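Local coordinates for FAD-binding PCMH-type domain-containing protein (PDB 6YJO) that binds FAD covalently and probably acts as an oxidoreductase of the oxygen-dependent, berberine-bridge-enzyme-like family, at residues A[206-218]-A[402-414]. Sequence-based numbering, arbitrary orientation.
Sequences ADWEYYDLTWALR and TDLPINSAFPHRD. With NAG (2-acetamido-2-deoxy-beta-D-glucopyranose), chain B.
With CG swung anti to the backbone N in both residues (chi1 -179° in Asn407, -163° in Tyr211), the amide of Asn407 is laid nearly parallel over one face of the Tyr211 ring. This is an amide-aromatic stack that joins helix 211-220, packed beside strand 202-206 of the FAD-binding PCMH-type domain, to the long loop between strands 380-386 and 417-423 of the seven-stranded sheet. The ND2 of Asn407 sits over the ring centre, and both of its N-H groups are used: one to Tyr211 O at 2.8 Å, the other, almost straight, to Asp207 OD1 at 3.0 Å. Two bonds from one nitrogen, together with the stack, fix the rotation of the amide. Asn407 OD1 lies 3.0 Å from Trp215 CD1. Asp207 OD1 also forms a salt bridge with Arg218 NH1, which reaches it from the opposite face of the carboxylate, while a water links Asp207 OD2 to Asn407 N. The extended Arg218 side chain gives the same NH1 to Asn407 O, on a lone pair in the carbonyl plane, and its NH2 to Phe190 O. Ala409 N bonds to Trp215 O, and Ala409 CB stands 3.4 Å from the centroid of the Trp215 six-membered ring in a CH-pi contact. The side chain of Phe410 lies about 4 Å from that of Tyr457, an FAD-binding residue. Arg218 O accepts a hydrogen bond from Ser408 OG, 2.6 Å away.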
ATOM      1  N   ALA A 206      -6.302  17.963  10.292  1.00 42.86           N
ATOM      2  CA  ALA A 206      -6.164  17.112  11.465  1.00 44.77           C
ATOM      3  C   ALA A 206      -7.549  16.887  12.055  1.00 45.78           C
ATOM      4  O   ALA A 206      -8.523  17.543  11.676  1.00 45.91           O
ATOM      5  CB  ALA A 206      -5.195  17.720  12.491  1.00 45.28           C
ATOM      6  N   ASP A 207      -7.630  15.939  12.993  1.00 47.15           N
ATOM      7  CA  ASP A 207      -8.931  15.518  13.503  1.00 49.81           C
ATOM      8  C   ASP A 207      -9.737  16.696  14.037  1.00 50.61           C
ATOM      9  O   ASP A 207     -10.953  16.768  13.825  1.00 50.49           O
ATOM     10  CB  ASP A 207      -8.749  14.458  14.591  1.00 52.50           C
ATOM     11  CG  ASP A 207      -8.714  13.048  14.032  1.00 53.57           C
ATOM     12  OD1 ASP A 207      -9.121  12.853  12.866  1.00 53.75           O
ATOM     13  OD2 ASP A 207      -8.289  12.126  14.758  1.00 55.39           O
ATOM     14  N   TRP A 208      -9.081  17.634  14.719  1.00 51.77           N
ATOM     15  CA  TRP A 208      -9.812  18.739  15.333  1.00 51.81           C
ATOM     16  C   TRP A 208     -10.322  19.715  14.278  1.00 50.48           C
ATOM     17  O   TRP A 208     -11.522  20.000  14.205  1.00 49.76           O
ATOM     18  CB  TRP A 208      -8.923  19.461  16.345  1.00 51.15           C
ATOM     19  CG  TRP A 208      -9.696  20.313  17.309  1.00 52.61           C
ATOM     20  CD1 TRP A 208      -9.883  21.665  17.247  1.00 52.16           C
ATOM     21  CD2 TRP A 208     -10.392  19.864  18.477  1.00 54.81           C
ATOM     22  NE1 TRP A 208     -10.649  22.086  18.308  1.00 54.29           N
ATOM     23  CE2 TRP A 208     -10.974  20.999  19.078  1.00 56.06           C
ATOM     24  CE3 TRP A 208     -10.577  18.613  19.076  1.00 55.74           C
ATOM     25  CZ2 TRP A 208     -11.729  20.918  20.250  1.00 57.17           C
ATOM     26  CZ3 TRP A 208     -11.324  18.536  20.237  1.00 57.38           C
ATOM     27  CH2 TRP A 208     -11.892  19.681  20.812  1.00 57.90           C
ATOM     28  N   GLU A 209      -9.420  20.235  13.445  1.00 51.74           N
ATOM     29  CA  GLU A 209      -9.795  21.296  12.522  1.00 54.77           C
ATOM     30  C   GLU A 209     -10.616  20.783  11.344  1.00 50.74           C
ATOM     31  O   GLU A 209     -11.435  21.533  10.799  1.00 49.26           O
ATOM     32  CB  GLU A 209      -8.543  22.010  12.006  1.00 63.10           C
ATOM     33  CG  GLU A 209      -7.672  22.630  13.093  1.00 70.41           C
ATOM     34  CD  GLU A 209      -6.544  21.718  13.533  1.00 76.01           C
ATOM     35  OE1 GLU A 209      -6.820  20.558  13.907  1.00 78.45           O
ATOM     36  OE2 GLU A 209      -5.376  22.161  13.499  1.00 77.26           O
ATOM     37  N   TYR A 210     -10.423  19.522  10.936  1.00 46.21           N
ATOM     38  CA  TYR A 210     -11.060  19.003   9.723  1.00 42.72           C
ATOM     39  C   TYR A 210     -11.277  17.496   9.902  1.00 38.17           C
ATOM     40  O   TYR A 210     -10.574  16.657   9.331  1.00 34.98           O
ATOM     41  CB  TYR A 210     -10.221  19.311   8.481  1.00 43.85           C
ATOM     42  CG  TYR A 210     -10.099  20.791   8.180  1.00 46.13           C
ATOM     43  CD1 TYR A 210     -11.156  21.495   7.612  1.00 47.22           C
ATOM     44  CD2 TYR A 210      -8.929  21.485   8.463  1.00 46.20           C
ATOM     45  CE1 TYR A 210     -11.053  22.845   7.335  1.00 48.83           C
ATOM     46  CE2 TYR A 210      -8.816  22.834   8.190  1.00 48.37           C
ATOM     47  CZ  TYR A 210      -9.884  23.509   7.626  1.00 50.57           C
ATOM     48  OH  TYR A 210      -9.785  24.856   7.350  1.00 53.32           O
ATOM     49  N   TYR A 211     -12.295  17.154  10.695  1.00 40.77           N
ATOM     50  CA  TYR A 211     -12.505  15.764  11.097  1.00 42.32           C
ATOM     51  C   TYR A 211     -12.777  14.864   9.895  1.00 41.69           C
ATOM     52  O   TYR A 211     -12.212  13.770   9.784  1.00 41.02           O
ATOM     53  CB  TYR A 211     -13.660  15.683  12.098  1.00 45.88           C
ATOM     54  CG  TYR A 211     -13.715  14.387  12.883  1.00 50.12           C
ATOM     55  CD1 TYR A 211     -12.868  14.171  13.961  1.00 52.11           C
ATOM     56  CD2 TYR A 211     -14.619  13.385  12.551  1.00 53.00           C
ATOM     57  CE1 TYR A 211     -12.911  12.991  14.685  1.00 55.41           C
ATOM     58  CE2 TYR A 211     -14.674  12.202  13.271  1.00 55.71           C
ATOM     59  CZ  TYR A 211     -13.816  12.012  14.337  1.00 56.89           C
ATOM     60  OH  TYR A 211     -13.854  10.838  15.060  1.00 58.30           O
ATOM     61  N   ASP A 212     -13.653  15.301   8.986  1.00 43.39           N
ATOM     62  CA  ASP A 212     -14.056  14.451   7.871  1.00 43.86           C
ATOM     63  C   ASP A 212     -12.965  14.354   6.812  1.00 43.84           C
ATOM     64  O   ASP A 212     -12.722  13.272   6.263  1.00 43.64           O
ATOM     65  CB  ASP A 212     -15.344  14.981   7.240  1.00 46.69           C
ATOM     66  CG  ASP A 212     -16.561  14.773   8.119  1.00 48.64           C
ATOM     67  OD1 ASP A 212     -16.528  13.894   9.006  1.00 48.90           O
ATOM     68  OD2 ASP A 212     -17.561  15.492   7.911  1.00 50.05           O
ATOM     69  N   LEU A 213     -12.315  15.474   6.493  1.00 42.33           N
ATOM     70  CA  LEU A 213     -11.209  15.442   5.542  1.00 40.24           C
ATOM     71  C   LEU A 213     -10.104  14.512   6.026  1.00 39.33           C
ATOM     72  O   LEU A 213      -9.613  13.663   5.271  1.00 37.79           O
ATOM     73  CB  LEU A 213     -10.678  16.857   5.321  1.00 41.20           C
ATOM     74  CG  LEU A 213      -9.429  17.015   4.454  1.00 43.35           C
ATOM     75  CD1 LEU A 213      -9.573  16.242   3.150  1.00 44.03           C
ATOM     76  CD2 LEU A 213      -9.179  18.491   4.183  1.00 45.20           C
ATOM     77  N   THR A 214      -9.709  14.651   7.295  1.00 41.48           N
ATOM     78  CA  THR A 214      -8.691  13.770   7.860  1.00 41.49           C
ATOM     79  C   THR A 214      -9.165  12.323   7.854  1.00 40.41           C
ATOM     80  O   THR A 214      -8.371  11.398   7.649  1.00 39.06           O
ATOM     81  CB  THR A 214      -8.358  14.217   9.285  1.00 45.90           C
ATOM     82  OG1 THR A 214      -7.984  15.601   9.281  1.00 47.90           O
ATOM     83  CG2 THR A 214      -7.219  13.394   9.874  1.00 46.55           C
ATOM     84  N   TRP A 215     -10.460  12.112   8.084  1.00 41.85           N
ATOM     85  CA  TRP A 215     -11.027  10.771   8.019  1.00 41.58           C
ATOM     86  C   TRP A 215     -10.842  10.167   6.632  1.00 43.19           C
ATOM     87  O   TRP A 215     -10.511   8.983   6.499  1.00 43.34           O
ATOM     88  CB  TRP A 215     -12.505  10.840   8.404  1.00 39.10           C
ATOM     89  CG  TRP A 215     -13.294   9.591   8.179  1.00 37.68           C
ATOM     90  CD1 TRP A 215     -13.484   8.566   9.062  1.00 39.29           C
ATOM     91  CD2 TRP A 215     -14.032   9.249   7.004  1.00 38.03           C
ATOM     92  NE1 TRP A 215     -14.291   7.602   8.501  1.00 39.96           N
ATOM     93  CE2 TRP A 215     -14.639   7.998   7.237  1.00 39.03           C
ATOM     94  CE3 TRP A 215     -14.237   9.879   5.773  1.00 38.87           C
ATOM     95  CZ2 TRP A 215     -15.432   7.364   6.284  1.00 40.19           C
ATOM     96  CZ3 TRP A 215     -15.021   9.249   4.827  1.00 39.75           C
ATOM     97  CH2 TRP A 215     -15.614   8.007   5.089  1.00 40.88           C
ATOM     98  N   ALA A 216     -11.035  10.975   5.584  1.00 43.19           N
ATOM     99  CA  ALA A 216     -10.849  10.479   4.223  1.00 40.49           C
ATOM    100  C   ALA A 216      -9.373  10.268   3.912  1.00 38.48           C
ATOM    101  O   ALA A 216      -9.015   9.335   3.185  1.00 38.69           O
ATOM    102  CB  ALA A 216     -11.475  11.451   3.222  1.00 38.83           C
ATOM    103  N   LEU A 217      -8.499  11.122   4.449  1.00 37.79           N
ATOM    104  CA  LEU A 217      -7.071  10.962   4.199  1.00 38.42           C
ATOM    105  C   LEU A 217      -6.545   9.655   4.772  1.00 38.85           C
ATOM    106  O   LEU A 217      -5.592   9.080   4.229  1.00 39.08           O
ATOM    107  CB  LEU A 217      -6.292  12.147   4.778  1.00 38.16           C
ATOM    108  CG  LEU A 217      -6.591  13.502   4.137  1.00 40.58           C
ATOM    109  CD1 LEU A 217      -5.645  14.576   4.648  1.00 42.52           C
ATOM    110  CD2 LEU A 217      -6.522  13.416   2.620  1.00 41.64           C
ATOM    111  N   ARG A 218      -7.139   9.171   5.865  1.00 38.03           N
ATOM    112  CA  ARG A 218      -6.774   7.872   6.430  1.00 37.18           C
ATOM    113  C   ARG A 218      -7.492   6.763   5.659  1.00 36.68           C
ATOM    114  O   ARG A 218      -8.350   6.049   6.179  1.00 39.51           O
ATOM    115  CB  ARG A 218      -7.115   7.803   7.914  1.00 38.03           C
ATOM    116  CG  ARG A 218      -6.310   8.723   8.821  1.00 37.96           C
ATOM    117  CD  ARG A 218      -6.526   8.357  10.283  1.00 38.52           C
ATOM    118  NE  ARG A 218      -5.879   9.295  11.196  1.00 40.43           N
ATOM    119  CZ  ARG A 218      -6.461  10.379  11.707  1.00 40.95           C
ATOM    120  NH1 ARG A 218      -7.718  10.684  11.407  1.00 41.42           N
ATOM    121  NH2 ARG A 218      -5.777  11.166  12.529  1.00 39.79           N
ATOM    122  N   THR A 402      -5.618   8.226  22.908  1.00 60.20           N
ATOM    123  CA  THR A 402      -7.007   8.057  23.304  1.00 61.93           C
ATOM    124  C   THR A 402      -7.322   6.569  23.388  1.00 60.78           C
ATOM    125  O   THR A 402      -6.585   5.726  22.868  1.00 58.63           O
ATOM    126  CB  THR A 402      -7.951   8.759  22.313  1.00 60.35           C
ATOM    127  OG1 THR A 402      -7.701  10.169  22.336  1.00 61.22           O
ATOM    128  CG2 THR A 402      -9.397   8.521  22.677  1.00 61.79           C
ATOM    129  N   ASP A 403      -8.426   6.251  24.068  1.00 63.14           N
ATOM    130  CA  ASP A 403      -8.978   4.901  24.099  1.00 65.29           C
ATOM    131  C   ASP A 403     -10.237   4.776  23.247  1.00 64.42           C
ATOM    132  O   ASP A 403     -11.000   3.819  23.411  1.00 66.27           O
ATOM    133  CB  ASP A 403      -9.267   4.471  25.539  1.00 69.72           C
ATOM    134  CG  ASP A 403      -8.041   3.903  26.243  1.00 73.14           C
ATOM    135  OD1 ASP A 403      -6.917   4.088  25.726  1.00 71.60           O
ATOM    136  OD2 ASP A 403      -8.201   3.263  27.307  1.00 75.70           O
ATOM    137  N   LEU A 404     -10.479   5.754  22.325  1.00 60.61           N
ATOM    138  CA  LEU A 404     -11.605   5.838  21.407  1.00 58.59           C
ATOM    139  C   LEU A 404     -11.182   5.402  20.007  1.00 54.32           C
ATOM    140  O   LEU A 404     -10.008   5.528  19.637  1.00 52.82           O
ATOM    141  CB  LEU A 404     -12.158   7.267  21.351  1.00 58.70           C
ATOM    142  CG  LEU A 404     -12.463   7.969  22.680  1.00 60.19           C
ATOM    143  CD1 LEU A 404     -12.916   9.412  22.445  1.00 58.34           C
ATOM    144  CD2 LEU A 404     -13.490   7.199  23.504  1.00 61.48           C
ATOM    145  N   PRO A 405     -12.115   4.900  19.199  1.00 52.56           N
ATOM    146  CA  PRO A 405     -11.739   4.346  17.891  1.00 50.48           C
ATOM    147  C   PRO A 405     -11.058   5.385  17.008  1.00 47.69           C
ATOM    148  O   PRO A 405     -11.205   6.595  17.191  1.00 48.04           O
ATOM    149  CB  PRO A 405     -13.080   3.903  17.291  1.00 51.69           C
ATOM    150  CG  PRO A 405     -14.025   3.811  18.460  1.00 53.03           C
ATOM    151  CD  PRO A 405     -13.569   4.860  19.423  1.00 53.27           C
ATOM    152  N   ILE A 406     -10.303   4.893  16.028  1.00 45.13           N
ATOM    153  CA  ILE A 406      -9.624   5.773  15.086  1.00 42.43           C
ATOM    154  C   ILE A 406     -10.633   6.338  14.094  1.00 42.32           C
ATOM    155  O   ILE A 406     -11.590   5.668  13.688  1.00 44.51           O
ATOM    156  CB  ILE A 406      -8.483   5.036  14.358  1.00 40.13           C
ATOM    157  CG1 ILE A 406      -7.690   6.015  13.487  1.00 39.25           C
ATOM    158  CG2 ILE A 406      -9.026   3.879  13.526  1.00 39.09           C
ATOM    159  CD1 ILE A 406      -6.477   5.401  12.821  1.00 39.85           C
ATOM    160  N   ASN A 407     -10.410   7.593  13.707  1.00 39.90           N
ATOM    161  CA  ASN A 407     -11.237   8.304  12.728  1.00 38.52           C
ATOM    162  C   ASN A 407     -10.658   8.015  11.349  1.00 37.53           C
ATOM    163  O   ASN A 407      -9.793   8.735  10.851  1.00 35.75           O
ATOM    164  CB  ASN A 407     -11.258   9.797  13.032  1.00 36.09           C
ATOM    165  CG  ASN A 407     -12.116  10.583  12.063  1.00 36.26           C
ATOM    166  OD1 ASN A 407     -13.182  10.126  11.644  1.00 37.28           O
ATOM    167  ND2 ASN A 407     -11.662  11.783  11.713  1.00 34.69           N
ATOM    168  N   SER A 408     -11.138   6.944  10.718  1.00 38.15           N
ATOM    169  CA  SER A 408     -10.531   6.480   9.481  1.00 38.70           C
ATOM    170  C   SER A 408     -11.581   5.847   8.580  1.00 40.97           C
ATOM    171  O   SER A 408     -12.443   5.093   9.045  1.00 42.37           O
ATOM    172  CB  SER A 408      -9.406   5.475   9.760  1.00 36.95           C
ATOM    173  OG  SER A 408      -8.828   5.021   8.553  1.00 35.89           O
ATOM    174  N   ALA A 409     -11.483   6.150   7.283  1.00 39.59           N
ATOM    175  CA  ALA A 409     -12.391   5.571   6.301  1.00 39.93           C
ATOM    176  C   ALA A 409     -12.033   4.134   5.947  1.00 40.59           C
ATOM    177  O   ALA A 409     -12.868   3.432   5.374  1.00 42.64           O
ATOM    178  CB  ALA A 409     -12.404   6.426   5.036  1.00 38.77           C
ATOM    179  N   PHE A 410     -10.816   3.688   6.258  1.00 38.95           N
ATOM    180  CA  PHE A 410     -10.387   2.327   5.965  1.00 40.18           C
ATOM    181  C   PHE A 410     -11.385   1.325   6.545  1.00 43.19           C
ATOM    182  O   PHE A 410     -11.646   1.352   7.759  1.00 44.63           O
ATOM    183  CB  PHE A 410      -8.997   2.069   6.542  1.00 40.88           C
ATOM    184  CG  PHE A 410      -8.442   0.707   6.211  1.00 42.57           C
ATOM    185  CD1 PHE A 410      -7.797   0.481   5.002  1.00 42.45           C
ATOM    186  CD2 PHE A 410      -8.555  -0.343   7.109  1.00 43.76           C
ATOM    187  CE1 PHE A 410      -7.285  -0.760   4.693  1.00 43.68           C
ATOM    188  CE2 PHE A 410      -8.039  -1.592   6.804  1.00 46.05           C
ATOM    189  CZ  PHE A 410      -7.403  -1.799   5.593  1.00 45.72           C
ATOM    190  N   PRO A 411     -11.948   0.429   5.732  1.00 44.16           N
ATOM    191  CA  PRO A 411     -13.114  -0.345   6.175  1.00 46.43           C
ATOM    192  C   PRO A 411     -12.825  -1.767   6.640  1.00 47.92           C
ATOM    193  O   PRO A 411     -13.740  -2.445   7.120  1.00 50.33           O
ATOM    194  CB  PRO A 411     -13.978  -0.369   4.913  1.00 47.24           C
ATOM    195  CG  PRO A 411     -12.950  -0.485   3.809  1.00 45.42           C
ATOM    196  CD  PRO A 411     -11.715   0.270   4.285  1.00 44.23           C
ATOM    197  N   HIS A 412     -11.582  -2.240   6.516  1.00 47.20           N
ATOM    198  CA  HIS A 412     -11.286  -3.664   6.598  1.00 47.21           C
ATOM    199  C   HIS A 412     -10.686  -4.088   7.938  1.00 49.78           C
ATOM    200  O   HIS A 412     -10.100  -5.173   8.027  1.00 50.98           O
ATOM    201  CB  HIS A 412     -10.356  -4.066   5.452  1.00 43.57           C
ATOM    202  CG  HIS A 412     -10.900  -3.751   4.093  1.00 42.76           C
ATOM    203  ND1 HIS A 412     -12.124  -4.213   3.653  1.00 42.99           N
ATOM    204  CD2 HIS A 412     -10.387  -3.021   3.074  1.00 41.24           C
ATOM    205  CE1 HIS A 412     -12.340  -3.780   2.424  1.00 42.30           C
ATOM    206  NE2 HIS A 412     -11.302  -3.054   2.049  1.00 41.75           N
ATOM    207  N   ARG A 413     -10.830  -3.273   8.986  1.00 49.58           N
ATOM    208  CA  ARG A 413     -10.310  -3.686  10.287  1.00 49.52           C
ATOM    209  C   ARG A 413     -10.984  -4.951  10.797  1.00 48.98           C
ATOM    210  O   ARG A 413     -10.422  -5.635  11.661  1.00 47.27           O
ATOM    211  CB  ARG A 413     -10.463  -2.554  11.303  1.00 49.84           C
ATOM    212  CG  ARG A 413      -9.575  -1.366  10.997  1.00 48.25           C
ATOM    213  CD  ARG A 413      -9.714  -0.249  12.010  1.00 48.88           C
ATOM    214  NE  ARG A 413      -9.183   0.992  11.455  1.00 48.92           N
ATOM    215  CZ  ARG A 413      -7.893   1.211  11.229  1.00 47.58           C
ATOM    216  NH1 ARG A 413      -7.000   0.275  11.518  1.00 46.47           N
ATOM    217  NH2 ARG A 413      -7.496   2.367  10.715  1.00 47.14           N
ATOM    218  N   ASP A 414     -12.166  -5.283  10.280  1.00 51.75           N
ATOM    219  CA  ASP A 414     -12.846  -6.515  10.656  1.00 55.46           C
ATOM    220  C   ASP A 414     -12.363  -7.720   9.862  1.00 55.19           C
ATOM    221  O   ASP A 414     -12.762  -8.848  10.171  1.00 57.50           O
ATOM    222  CB  ASP A 414     -14.361  -6.354  10.481  1.00 59.44           C
ATOM    223  CG  ASP A 414     -14.754  -6.037   9.046  1.00 62.03           C
ATOM    224  OD1 ASP A 414     -13.852  -5.808   8.211  1.00 61.36           O
ATOM    225  OD2 ASP A 414     -15.968  -6.019   8.751  1.00 64.39           O
TER
HETATM  226  C1  NAG B   2     -14.199  25.474   3.103  1.00 56.73           C
HETATM  227  C2  NAG B   2     -13.956  24.808   4.473  1.00 57.27           C
HETATM  228  C3  NAG B   2     -15.168  24.972   5.391  1.00 59.19           C
HETATM  229  C4  NAG B   2     -15.552  26.441   5.487  1.00 62.01           C
HETATM  230  C5  NAG B   2     -15.849  26.967   4.092  1.00 60.85           C
HETATM  231  C6  NAG B   2     -16.204  28.434   4.079  1.00 62.46           C
HETATM  232  C7  NAG B   2     -12.365  22.962   4.159  1.00 55.67           C
HETATM  233  C8  NAG B   2     -12.203  21.480   4.005  1.00 56.30           C
HETATM  234  N2  NAG B   2     -13.619  23.402   4.316  1.00 56.38           N
HETATM  235  O3  NAG B   2     -14.819  24.473   6.679  1.00 59.10           O
HETATM  236  O4  NAG B   2     -16.632  26.701   6.382  1.00 66.33           O
HETATM  237  O5  NAG B   2     -14.668  26.826   3.287  1.00 59.02           O
HETATM  238  O6  NAG B   2     -15.033  29.240   4.033  1.00 63.61           O
HETATM  239  O7  NAG B   2     -11.402  23.726   4.143  1.00 54.37           O
HETATM  240  O   HOH W   1      -8.281   9.576  14.944  1.00 52.98           O